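Local structure of uncharacterized protein YobA (Bacillus subtilis subsp. subtilis str. 168, 4QY7) at residues Y12-D17 / E33-S38. The protein is of unknown function but adopts an OB-fold and belongs to the DUF3221 family, and is probably exported. Sequence-based numbering, arbitrary orientation. Where two conformers were deposited one is given.
Sequences YVVLKD and EDYNLS
The Tyr35 ring points its CE1 corner at the strand backbone, overlapping Val13 O and Val14. At that edge, in the ring plane, Val13 O lies 3.5 Å from Tyr35 CE1, the C-H of CE1 directed almost straight at the oxygen. Val14 CA sits obliquely to the ring, and in the conformer given Val14 CG1 comes to 4.0 Å of Tyr35 CE1, the two side chains crossing at about a right angle. With CG anti to its own carbonyl carbon (chi1 -64°), Tyr35 reaches from the 3-10 turn to strand 7-16. Beside the ring, one water can donate to Val14 O (2.7 Å) and to Tyr35 O (3.1 Å), although further acceptors compete for its protons. Val14 and Leu15 both pair with Ile22 in a classic beta bulge. The contact joins the segment leading into helix 39-45 to the bulged strand of the OB-fold sheet. With an alanine at Tyr35, the carbonyl of Val13 would probably lose its ring-edge neighbour and a gap open beside Val14. Direct contact between the segments therefore rests on dispersion and a weakly polar ring edge facing a carbonyl, with a water that can bridge the two backbone carbonyls.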
loop_
_atom_site.group_PDB
_atom_site.type_symbol
_atom_site.label_atom_id
_atom_site.label_comp_id
_atom_site.label_asym_id
_atom_site.label_seq_id
_atom_site.Cartn_x
_atom_site.Cartn_y
_atom_site.Cartn_z
ATOM N N TYR A 12 1.343 0.560 6.067
ATOM C CA TYR A 12 1.055 -0.731 6.691
ATOM C C TYR A 12 0.043 -1.486 5.881
ATOM O O TYR A 12 -1.000 -0.913 5.562
ATOM C CB TYR A 12 0.505 -0.552 8.121
ATOM C CG TYR A 12 1.478 0.108 9.062
ATOM C CD1 TYR A 12 1.631 1.494 9.077
ATOM C CD2 TYR A 12 2.340 -0.649 9.841
ATOM C CE1 TYR A 12 2.569 2.111 9.899
ATOM C CE2 TYR A 12 3.263 -0.039 10.698
ATOM C CZ TYR A 12 3.379 1.341 10.707
ATOM O OH TYR A 12 4.286 1.987 11.531
ATOM N N VAL A 13 0.274 -2.777 5.633
ATOM C CA VAL A 13 -0.656 -3.595 4.838
ATOM C C VAL A 13 -1.865 -3.943 5.674
ATOM O O VAL A 13 -1.696 -4.647 6.647
ATOM C CB VAL A 13 0.015 -4.890 4.320
ATOM C CG1 VAL A 13 -0.958 -5.748 3.490
ATOM C CG2 VAL A 13 1.269 -4.573 3.503
ATOM N N VAL A 14 -3.066 -3.492 5.297
ATOM C CA VAL A 14 -4.306 -3.807 6.041
ATOM C C VAL A 14 -5.137 -4.843 5.290
ATOM O O VAL A 14 -5.788 -5.675 5.926
ATOM C CB VAL A 14 -5.175 -2.575 6.416
ATOM C CG1 VAL A 14 -4.545 -1.811 7.571
ATOM C CG2 VAL A 14 -5.442 -1.655 5.230
ATOM N N LEU A 15 -5.117 -4.815 3.953
ATOM C CA LEU A 15 -5.805 -5.804 3.115
ATOM C C LEU A 15 -4.880 -6.213 1.988
ATOM O O LEU A 15 -4.139 -5.382 1.472
ATOM C CB LEU A 15 -7.103 -5.240 2.533
ATOM C CG LEU A 15 -8.196 -4.859 3.529
ATOM C CD1 LEU A 15 -9.177 -3.872 2.902
ATOM C CD2 LEU A 15 -8.936 -6.108 4.034
ATOM N N LYS A 16 -4.893 -7.488 1.605
ATOM C CA LYS A 16 -4.031 -7.955 0.520
ATOM C C LYS A 16 -4.730 -9.088 -0.173
ATOM O O LYS A 16 -5.196 -10.011 0.499
ATOM C CB LYS A 16 -2.656 -8.425 1.054
ATOM C CG LYS A 16 -1.630 -8.724 -0.077
ATOM C CD LYS A 16 -1.566 -10.224 -0.417
ATOM C CE LYS A 16 -0.634 -10.523 -1.559
ATOM N NZ LYS A 16 -0.412 -11.997 -1.710
ATOM N N ASP A 17 -4.860 -8.997 -1.489
ATOM C CA ASP A 17 -5.397 -10.081 -2.306
ATOM C C ASP A 17 -4.390 -10.276 -3.420
ATOM O O ASP A 17 -3.333 -9.647 -3.389
ATOM C CB ASP A 17 -6.837 -9.798 -2.751
ATOM C CG ASP A 17 -7.066 -8.665 -3.728
ATOM O OD1 ASP A 17 -6.147 -8.366 -4.531
ATOM O OD2 ASP A 17 -8.203 -8.146 -3.771
ATOM N N GLU A 33 -7.640 -4.070 16.077
ATOM C CA GLU A 33 -9.043 -4.187 15.601
ATOM C C GLU A 33 -9.276 -3.526 14.265
ATOM O O GLU A 33 -10.282 -3.839 13.618
ATOM C CB GLU A 33 -10.034 -3.639 16.614
ATOM C CG GLU A 33 -10.065 -4.517 17.844
ATOM C CD GLU A 33 -11.015 -4.066 18.929
ATOM O OE1 GLU A 33 -11.719 -3.048 18.745
ATOM O OE2 GLU A 33 -11.061 -4.749 19.973
ATOM N N ASP A 34 -8.326 -2.722 13.773
ATOM C CA ASP A 34 -8.473 -2.145 12.423
ATOM C C ASP A 34 -8.401 -3.269 11.362
ATOM O O ASP A 34 -8.867 -3.069 10.249
ATOM C CB ASP A 34 -7.423 -1.064 12.137
ATOM C CG ASP A 34 -7.577 0.152 13.055
ATOM O OD1 ASP A 34 -8.708 0.440 13.471
ATOM O OD2 ASP A 34 -6.555 0.769 13.400
ATOM N N TYR A 35 -7.873 -4.451 11.721
ATOM C CA TYR A 35 -7.788 -5.588 10.805
ATOM C C TYR A 35 -9.116 -6.363 10.710
ATOM O O TYR A 35 -9.183 -7.346 9.965
ATOM C CB TYR A 35 -6.608 -6.510 11.217
ATOM C CG TYR A 35 -5.274 -5.796 11.073
ATOM C CD1 TYR A 35 -4.642 -5.699 9.839
ATOM C CD2 TYR A 35 -4.691 -5.131 12.154
ATOM C CE1 TYR A 35 -3.459 -4.978 9.685
ATOM C CE2 TYR A 35 -3.532 -4.378 12.002
ATOM C CZ TYR A 35 -2.891 -4.342 10.776
ATOM O OH TYR A 35 -1.739 -3.607 10.612
ATOM N N ASN A 36 -10.191 -5.945 11.401
ATOM C CA ASN A 36 -11.485 -6.604 11.191
ATOM C C ASN A 36 -12.418 -5.631 10.468
ATOM O O ASN A 36 -13.590 -5.944 10.279
ATOM C CB ASN A 36 -12.082 -7.144 12.495
ATOM C CG ASN A 36 -12.439 -6.116 13.540
ATOM O OD1 ASN A 36 -12.977 -5.038 13.227
ATOM N ND2 ASN A 36 -12.260 -6.474 14.825
ATOM N N LEU A 37 -11.914 -4.450 10.049
ATOM C CA LEU A 37 -12.760 -3.493 9.357
ATOM C C LEU A 37 -12.900 -3.865 7.903
ATOM O O LEU A 37 -11.966 -4.406 7.291
ATOM C CB LEU A 37 -12.171 -2.076 9.455
ATOM C CG LEU A 37 -12.097 -1.478 10.860
ATOM C CD1 LEU A 37 -11.370 -0.149 10.846
ATOM C CD2 LEU A 37 -13.482 -1.292 11.455
ATOM N N SER A 38 -14.051 -3.530 7.324
ATOM C CA SER A 38 -14.256 -3.748 5.899
ATOM C C SER A 38 -13.484 -2.709 5.119
ATOM O O SER A 38 -13.065 -1.680 5.672
ATOM C CB SER A 38 -15.738 -3.647 5.542
ATOM O OG SER A 38 -16.179 -2.308 5.724
HETATM O O HOH W 1 -7.836 -6.781 7.255
#